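Local coordinates for divalent-cation tolerance protein CutA (Thermotoga maritima, PDB 1VHF), which is probably involved in resistance toward heavy metals and belongs to the trimeric CutA family, at residues 8-13 against 53-58; 28-33 against 96-101. All blocks are in the same frame, centred on the assembly; numbering follows the deposited sequence.

In the fold
Strand 3-10 opens the chain, and its last residues, with the turn into helix 13-25, form the first half of contact 1. After that helix, the loop and strand start at 28-33 supply the first half of contact 2. The chain then turns back through strand 46-60, where 53-58 closes the loop of contact 1; contact 2 is closed only near the C terminus, by helix 92-101. The segments alternate, so the two loops cross. The centres of the two contacts lie about 17 Å apart, but they touch where K58 O lies 2.8 Å from A30 N, probably a hydrogen bond. Contact 1 joins two central strands of the antiparallel sheet; contact 2 attaches the last helix beside outermost strand 31-43.

Contact 1 of 2, residues 8-13 against 53-58; sequences STFPNE and WAAIFK
With CG of E13 anti to the backbone N (chi1 -172°) and the chain extended beyond it, the glutamate runs alongside W53, whose own CG lies anti to its carbonyl carbon. The aliphatic part of E13 crosses one indole face: CG stands 3.5 Å from the centroid of the W53 six-membered ring and only 9° off its normal, a CH-pi contact. Farther out, the E13 carboxylate stacks on the same ring, 13° from parallel. The strands pair antiparallel. F10 N gives W53 O a 2.7 Å bond, W53 N returns one to F10 O, and S8 and A55 exchange a second reciprocal pair. T9 and A54 form the non-hydrogen-bonded pair between them. On the face that carries W53, F10 and A55, F10 CZ comes to the edge of the F57 ring, near its plane and 3.7 Å from F57 CZ, with the rings nearly perpendicular. Helix 13-25 covers this face through A16, I19 and L23, as expected of the ferredoxin-like alpha-beta fold of CutA. Four main-chain bonds thus fix the register, E13 over the indole ties the helix start to strand 46-60, and F10 and F57 pack strand against strand beneath that helix.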
ATOM      1  N   SER A   8      -0.008   3.819  -0.044  1.00  7.17           N
ATOM      2  CA  SER A   8      -0.992   4.399  -0.974  1.00  6.79           C
ATOM      3  C   SER A   8      -2.162   4.881  -0.133  1.00  7.65           C
ATOM      4  O   SER A   8      -2.304   4.577   1.051  1.00  8.01           O
ATOM      5  CB  SER A   8      -1.435   3.374  -2.008  1.00 10.01           C
ATOM      6  OG  SER A   8      -2.257   3.999  -2.999  1.00  9.82           O
ATOM      7  N   THR A   9      -3.040   5.661  -0.774  1.00  7.52           N
ATOM      8  CA  THR A   9      -4.255   6.147  -0.132  1.00  7.31           C
ATOM      9  C   THR A   9      -5.449   5.761  -1.006  1.00  7.06           C
ATOM     10  O   THR A   9      -5.335   5.507  -2.219  1.00  8.35           O
ATOM     11  CB  THR A   9      -4.317   7.611   0.207  1.00  8.44           C
ATOM     12  OG1 THR A   9      -4.442   8.405  -0.990  1.00 11.36           O
ATOM     13  CG2 THR A   9      -3.101   8.036   1.011  1.00  8.53           C
ATOM     14  N   PHE A  10      -6.596   5.625  -0.325  1.00  8.00           N
ATOM     15  CA  PHE A  10      -7.849   5.149  -0.910  1.00  8.58           C
ATOM     16  C   PHE A  10      -9.024   5.977  -0.458  1.00 10.86           C
ATOM     17  O   PHE A  10      -8.978   6.630   0.582  1.00  9.86           O
ATOM     18  CB  PHE A  10      -8.080   3.680  -0.398  1.00  9.81           C
ATOM     19  CG  PHE A  10      -6.922   2.798  -0.816  1.00  7.85           C
ATOM     20  CD1 PHE A  10      -5.864   2.604   0.076  1.00 10.24           C
ATOM     21  CD2 PHE A  10      -6.895   2.173  -2.047  1.00 10.40           C
ATOM     22  CE1 PHE A  10      -4.758   1.861  -0.303  1.00 10.27           C
ATOM     23  CE2 PHE A  10      -5.784   1.413  -2.411  1.00 12.10           C
ATOM     24  CZ  PHE A  10      -4.720   1.234  -1.531  1.00  8.54           C
ATOM     25  N   PRO A  11     -10.105   5.992  -1.236  1.00  9.86           N
ATOM     26  CA  PRO A  11     -11.240   6.827  -0.882  1.00 11.06           C
ATOM     27  C   PRO A  11     -12.016   6.410   0.322  1.00 12.07           C
ATOM     28  O   PRO A  11     -12.749   7.276   0.862  1.00 13.24           O
ATOM     29  CB  PRO A  11     -12.140   6.750  -2.126  1.00 12.57           C
ATOM     30  CG  PRO A  11     -11.765   5.467  -2.780  1.00 12.90           C
ATOM     31  CD  PRO A  11     -10.283   5.301  -2.516  1.00 12.55           C
ATOM     32  N   ASN A  12     -11.970   5.165   0.740  1.00 11.46           N
ATOM     33  CA  ASN A  12     -12.723   4.694   1.879  1.00 11.95           C
ATOM     34  C   ASN A  12     -12.117   3.451   2.483  1.00 12.42           C
ATOM     35  O   ASN A  12     -11.173   2.889   1.897  1.00 10.92           O
ATOM     36  CB  ASN A  12     -14.196   4.541   1.497  1.00 11.79           C
ATOM     37  CG  ASN A  12     -14.362   3.630   0.284  1.00 16.79           C
ATOM     38  OD1 ASN A  12     -13.944   2.469   0.332  1.00 16.59           O
ATOM     39  ND2 ASN A  12     -14.914   4.144  -0.793  1.00 17.78           N
ATOM     40  N   GLU A  13     -12.621   3.011   3.620  1.00 11.29           N
ATOM     41  CA  GLU A  13     -12.090   1.862   4.330  1.00 11.40           C
ATOM     42  C   GLU A  13     -12.325   0.581   3.542  1.00 13.47           C
ATOM     43  O   GLU A  13     -11.416  -0.240   3.395  1.00 11.44           O
ATOM     44  CB  GLU A  13     -12.684   1.729   5.745  1.00 13.15           C
ATOM     45  CG  GLU A  13     -12.031   0.649   6.604  1.00 15.48           C
ATOM     46  CD  GLU A  13     -12.643   0.416   7.968  1.00 17.93           C
ATOM     47  OE1 GLU A  13     -13.514   1.208   8.358  1.00 20.73           O
ATOM     48  OE2 GLU A  13     -12.235  -0.538   8.682  1.00 19.39           O
ATOM     49  N   TRP A  53      -8.401   6.677   3.428  1.00  8.30           N
ATOM     50  CA  TRP A  53      -7.727   5.639   4.207  1.00  8.85           C
ATOM     51  C   TRP A  53      -6.348   5.425   3.588  1.00  8.91           C
ATOM     52  O   TRP A  53      -6.233   5.291   2.374  1.00 11.46           O
ATOM     53  CB  TRP A  53      -8.477   4.288   4.242  1.00  9.30           C
ATOM     54  CG  TRP A  53      -9.513   4.323   5.350  1.00  8.28           C
ATOM     55  CD1 TRP A  53     -10.635   5.097   5.398  1.00 10.74           C
ATOM     56  CD2 TRP A  53      -9.485   3.603   6.569  1.00 10.54           C
ATOM     57  NE1 TRP A  53     -11.303   4.905   6.578  1.00 10.78           N
ATOM     58  CE2 TRP A  53     -10.629   3.961   7.315  1.00 12.00           C
ATOM     59  CE3 TRP A  53      -8.611   2.637   7.085  1.00 12.94           C
ATOM     60  CZ2 TRP A  53     -10.888   3.438   8.584  1.00 15.05           C
ATOM     61  CZ3 TRP A  53      -8.870   2.096   8.328  1.00 13.98           C
ATOM     62  CH2 TRP A  53     -10.013   2.503   9.059  1.00 15.15           C
ATOM     63  N   ALA A  54      -5.326   5.414   4.421  1.00  6.41           N
ATOM     64  CA  ALA A  54      -3.980   5.145   3.962  1.00  6.20           C
ATOM     65  C   ALA A  54      -3.702   3.659   4.262  1.00  7.96           C
ATOM     66  O   ALA A  54      -4.328   3.106   5.178  1.00  7.94           O
ATOM     67  CB  ALA A  54      -2.999   5.990   4.756  1.00  7.76           C
ATOM     68  N   ALA A  55      -2.754   3.115   3.522  1.00  6.62           N
ATOM     69  CA  ALA A  55      -2.336   1.759   3.831  1.00  7.39           C
ATOM     70  C   ALA A  55      -0.870   1.608   3.474  1.00  8.33           C
ATOM     71  O   ALA A  55      -0.322   2.216   2.568  1.00  8.41           O
ATOM     72  CB  ALA A  55      -3.145   0.743   3.035  1.00  9.47           C
ATOM     73  N   ILE A  56      -0.243   0.757   4.292  1.00  8.30           N
ATOM     74  CA  ILE A  56       1.148   0.359   4.079  1.00  8.97           C
ATOM     75  C   ILE A  56       1.072  -1.151   3.755  1.00  8.42           C
ATOM     76  O   ILE A  56       0.491  -1.922   4.526  1.00  9.63           O
ATOM     77  CB  ILE A  56       2.153   0.621   5.168  1.00 13.80           C
ATOM     78  CG1 ILE A  56       1.815   0.140   6.558  1.00 17.02           C
ATOM     79  CG2 ILE A  56       2.506   2.142   5.196  1.00 14.89           C
ATOM     80  CD1 ILE A  56       3.035  -0.140   7.435  1.00 20.96           C
ATOM     81  N   PHE A  57       1.696  -1.505   2.671  1.00  8.37           N
ATOM     82  CA  PHE A  57       1.722  -2.906   2.169  1.00  9.10           C
ATOM     83  C   PHE A  57       3.152  -3.411   2.347  1.00 11.95           C
ATOM     84  O   PHE A  57       4.065  -2.766   1.810  1.00 12.53           O
ATOM     85  CB  PHE A  57       1.337  -2.908   0.690  1.00  9.25           C
ATOM     86  CG  PHE A  57      -0.047  -2.383   0.445  1.00  9.61           C
ATOM     87  CD1 PHE A  57      -1.157  -3.106   0.820  1.00 10.97           C
ATOM     88  CD2 PHE A  57      -0.219  -1.144  -0.162  1.00 10.53           C
ATOM     89  CE1 PHE A  57      -2.446  -2.652   0.568  1.00 10.00           C
ATOM     90  CE2 PHE A  57      -1.497  -0.676  -0.422  1.00 11.13           C
ATOM     91  CZ  PHE A  57      -2.602  -1.420  -0.051  1.00 10.05           C
ATOM     92  N   LYS A  58       3.315  -4.470   3.118  1.00 10.42           N
ATOM     93  CA  LYS A  58       4.681  -4.976   3.360  1.00  9.63           C
ATOM     94  C   LYS A  58       4.985  -6.142   2.444  1.00  9.30           C
ATOM     95  O   LYS A  58       4.190  -7.084   2.317  1.00  9.49           O
ATOM     96  CB  LYS A  58       4.797  -5.461   4.835  1.00 10.78           C
ATOM     97  CG  LYS A  58       4.745  -4.229   5.763  1.00 20.11           C
ATOM     98  CD  LYS A  58       4.501  -4.610   7.210  1.00 26.45           C
ATOM     99  CE  LYS A  58       3.007  -4.419   7.500  1.00 27.54           C
ATOM    100  NZ  LYS A  58       2.513  -5.434   8.445  1.00 29.56           N
TER

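Contact 2 of 2, residues 28-33 against 96-101; sequences LIACFN and NWLRES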
ATOM      1  N   LEU A  28       1.114 -11.246  -3.184  1.00 12.36           N
ATOM      2  CA  LEU A  28       1.994 -10.173  -3.611  1.00 10.66           C
ATOM      3  C   LEU A  28       2.556  -9.403  -2.422  1.00 11.34           C
ATOM      4  O   LEU A  28       3.549  -8.689  -2.569  1.00 13.17           O
ATOM      5  CB  LEU A  28       1.341  -9.195  -4.579  1.00 13.49           C
ATOM      6  CG  LEU A  28       1.019  -9.801  -5.956  1.00 14.45           C
ATOM      7  CD1 LEU A  28       0.251  -8.784  -6.782  1.00 15.54           C
ATOM      8  CD2 LEU A  28       2.284 -10.208  -6.689  1.00 16.03           C
ATOM      9  N   ILE A  29       1.860  -9.488  -1.301  1.00 10.62           N
ATOM     10  CA  ILE A  29       2.246  -8.832  -0.064  1.00  9.68           C
ATOM     11  C   ILE A  29       2.098  -9.851   1.075  1.00  9.98           C
ATOM     12  O   ILE A  29       1.376 -10.840   0.980  1.00 10.47           O
ATOM     13  CB  ILE A  29       1.380  -7.605   0.298  1.00  9.27           C
ATOM     14  CG1 ILE A  29      -0.084  -8.001   0.571  1.00 10.56           C
ATOM     15  CG2 ILE A  29       1.418  -6.541  -0.807  1.00 11.70           C
ATOM     16  CD1 ILE A  29      -0.947  -6.834   1.033  1.00 11.10           C
ATOM     17  N   ALA A  30       2.851  -9.590   2.161  1.00  9.61           N
ATOM     18  CA  ALA A  30       2.783 -10.433   3.341  1.00 10.42           C
ATOM     19  C   ALA A  30       1.677  -9.958   4.281  1.00 10.58           C
ATOM     20  O   ALA A  30       1.102 -10.713   5.039  1.00 11.07           O
ATOM     21  CB  ALA A  30       4.125 -10.406   4.078  1.00 10.85           C
ATOM     22  N   CYS A  31       1.440  -8.621   4.276  1.00  8.66           N
ATOM     23  CA  CYS A  31       0.391  -8.079   5.122  1.00 10.31           C
ATOM     24  C   CYS A  31       0.192  -6.597   4.798  1.00  9.03           C
ATOM     25  O   CYS A  31       1.003  -6.041   4.058  1.00  8.19           O
ATOM     26  CB  CYS A  31       0.804  -8.194   6.591  1.00 13.04           C
ATOM     27  SG  CYS A  31       2.444  -7.609   6.959  1.00 14.66           S
ATOM     28  N   PHE A  32      -0.868  -6.039   5.343  1.00  8.51           N
ATOM     29  CA  PHE A  32      -1.073  -4.610   5.174  1.00  7.57           C
ATOM     30  C   PHE A  32      -1.526  -4.052   6.522  1.00  7.64           C
ATOM     31  O   PHE A  32      -2.097  -4.762   7.355  1.00  8.52           O
ATOM     32  CB  PHE A  32      -2.127  -4.275   4.098  1.00  9.80           C
ATOM     33  CG  PHE A  32      -3.530  -4.658   4.438  1.00  8.63           C
ATOM     34  CD1 PHE A  32      -4.344  -3.840   5.207  1.00 11.62           C
ATOM     35  CD2 PHE A  32      -4.077  -5.864   3.960  1.00  8.89           C
ATOM     36  CE1 PHE A  32      -5.641  -4.198   5.542  1.00 12.92           C
ATOM     37  CE2 PHE A  32      -5.365  -6.207   4.281  1.00  9.67           C
ATOM     38  CZ  PHE A  32      -6.173  -5.410   5.084  1.00 11.39           C
ATOM     39  N   ASN A  33      -1.272  -2.753   6.699  1.00  8.49           N
ATOM     40  CA  ASN A  33      -1.746  -1.986   7.860  1.00  8.31           C
ATOM     41  C   ASN A  33      -2.477  -0.753   7.296  1.00  8.43           C
ATOM     42  O   ASN A  33      -1.846  -0.010   6.534  1.00 11.45           O
ATOM     43  CB  ASN A  33      -0.617  -1.536   8.776  1.00  8.60           C
ATOM     44  CG  ASN A  33       0.047  -2.617   9.578  1.00  9.42           C
ATOM     45  OD1 ASN A  33       1.055  -2.329  10.242  1.00 12.08           O
ATOM     46  ND2 ASN A  33      -0.428  -3.850   9.616  1.00  8.62           N
ATOM     47  N   ASN A  96      11.997 -13.522   8.156  1.00 13.83           N
ATOM     48  CA  ASN A  96      11.815 -14.880   7.572  1.00 15.43           C
ATOM     49  C   ASN A  96      10.350 -15.157   7.296  1.00 15.00           C
ATOM     50  O   ASN A  96       9.983 -15.750   6.277  1.00 15.46           O
ATOM     51  CB  ASN A  96      12.331 -15.922   8.559  1.00 15.40           C
ATOM     52  CG  ASN A  96      13.831 -15.895   8.770  1.00 19.64           C
ATOM     53  OD1 ASN A  96      14.589 -15.462   7.906  1.00 24.30           O
ATOM     54  ND2 ASN A  96      14.263 -16.384   9.923  1.00 23.60           N
ATOM     55  N   TRP A  97       9.465 -14.736   8.200  1.00 14.74           N
ATOM     56  CA  TRP A  97       8.031 -14.930   8.005  1.00 14.09           C
ATOM     57  C   TRP A  97       7.578 -14.153   6.757  1.00 15.12           C
ATOM     58  O   TRP A  97       6.820 -14.669   5.934  1.00 14.80           O
ATOM     59  CB  TRP A  97       7.274 -14.451   9.240  1.00 13.23           C
ATOM     60  CG  TRP A  97       5.785 -14.440   9.041  1.00 13.71           C
ATOM     61  CD1 TRP A  97       4.947 -15.518   9.090  1.00 14.37           C
ATOM     62  CD2 TRP A  97       4.983 -13.334   8.612  1.00 12.82           C
ATOM     63  NE1 TRP A  97       3.654 -15.142   8.797  1.00 14.73           N
ATOM     64  CE2 TRP A  97       3.657 -13.793   8.518  1.00 11.67           C
ATOM     65  CE3 TRP A  97       5.259 -11.982   8.353  1.00 14.63           C
ATOM     66  CZ2 TRP A  97       2.569 -13.001   8.142  1.00 15.25           C
ATOM     67  CZ3 TRP A  97       4.166 -11.169   8.054  1.00 15.02           C
ATOM     68  CH2 TRP A  97       2.877 -11.686   7.885  1.00 14.84           C
ATOM     69  N   LEU A  98       8.073 -12.930   6.599  1.00 14.56           N
ATOM     70  CA  LEU A  98       7.699 -12.113   5.440  1.00 16.23           C
ATOM     71  C   LEU A  98       8.110 -12.779   4.128  1.00 16.88           C
ATOM     72  O   LEU A  98       7.337 -12.892   3.174  1.00 16.78           O
ATOM     73  CB  LEU A  98       8.420 -10.752   5.533  1.00 17.07           C
ATOM     74  CG  LEU A  98       7.908  -9.714   6.524  1.00 20.35           C
ATOM     75  CD1 LEU A  98       8.883  -8.524   6.580  1.00 21.17           C
ATOM     76  CD2 LEU A  98       6.521  -9.200   6.204  1.00 20.26           C
ATOM     77  N   ARG A  99       9.370 -13.198   4.081  1.00 17.82           N
ATOM     78  CA  ARG A  99       9.935 -13.846   2.896  1.00 20.14           C
ATOM     79  C   ARG A  99       9.193 -15.133   2.582  1.00 21.75           C
ATOM     80  O   ARG A  99       8.885 -15.383   1.410  1.00 23.75           O
ATOM     81  CB  ARG A  99      11.413 -14.096   3.149  1.00 23.18           C
ATOM     82  CG  ARG A  99      12.201 -14.775   2.046  1.00 29.21           C
ATOM     83  CD  ARG A  99      13.622 -15.036   2.574  1.00 30.60           C
ATOM     84  NE  ARG A  99      14.297 -13.766   2.829  1.00 32.97           N
ATOM     85  CZ  ARG A  99      14.926 -13.451   3.955  1.00 32.54           C
ATOM     86  NH1 ARG A  99      14.969 -14.308   4.963  1.00 34.45           N
ATOM     87  NH2 ARG A  99      15.515 -12.260   4.048  1.00 31.01           N
ATOM     88  N   GLU A 100       8.906 -15.957   3.574  1.00 20.77           N
ATOM     89  CA  GLU A 100       8.198 -17.211   3.333  1.00 24.59           C
ATOM     90  C   GLU A 100       6.791 -16.985   2.846  1.00 24.41           C
ATOM     91  O   GLU A 100       6.349 -17.690   1.929  1.00 25.37           O
ATOM     92  CB  GLU A 100       8.269 -18.101   4.574  1.00 28.29           C
ATOM     93  CG  GLU A 100       9.716 -18.518   4.878  1.00 35.14           C
ATOM     94  CD  GLU A 100      10.233 -19.510   3.847  1.00 38.33           C
ATOM     95  OE1 GLU A 100       9.688 -20.630   3.795  1.00 42.23           O
ATOM     96  OE2 GLU A 100      11.141 -19.156   3.067  1.00 41.29           O
ATOM     97  N   SER A 101       6.122 -15.910   3.271  1.00 21.24           N
ATOM     98  CA  SER A 101       4.760 -15.637   2.864  1.00 20.39           C
ATOM     99  C   SER A 101       4.629 -15.281   1.391  1.00 19.42           C
ATOM    100  O   SER A 101       3.773 -15.856   0.706  1.00 22.76           O
ATOM    101  CB  SER A 101       4.191 -14.487   3.711  1.00 20.31           C
ATOM    102  OG  SER A 101       4.314 -14.768   5.098  1.00 22.99           O
TER
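A30 CB is the tight point of this contact, pressed against L98 CD2 at 3.4 Å, closer than carbon atoms usually pack. S101 CB lies 4.1 Å and W97 CZ3 4.0 Å from A30 CB, so three side chains of helix 92-101 converge on it. No hydrogen bond crosses between the segments; the grip here is apolar. Toward W97, exposed to solvent, the packing is looser. With CG anti to the backbone N (chi1 172°), the tryptophan swings its six-membered ring toward the strand start, where CH2 comes within 3.5 Å of A30 O. C31 SG lies near the plane of this ring, at its edge, 5.3 Å from the centroid and 4.1 Å from W97 CZ3, a cysteine sulfur-aromatic contact. One indole face is taken by the helix itself: S101 OG sits over the five-membered part of the W97 indole, 3.6 Å above the plane, and its 2.6 Å bond to W97 O holds the hydroxyl there. S101 N reaches the same carbonyl oxygen from the other face of its plane. The contact docks the C-terminal helix beside the start of strand 31-43. W97 also meets the ring of Y94 within its own helix, C31 is backbone-bonded to K58 of strand 46-60, and the preceding I29 packs on L23 and L24 of helix 13-25 and L67 of helix 64-74.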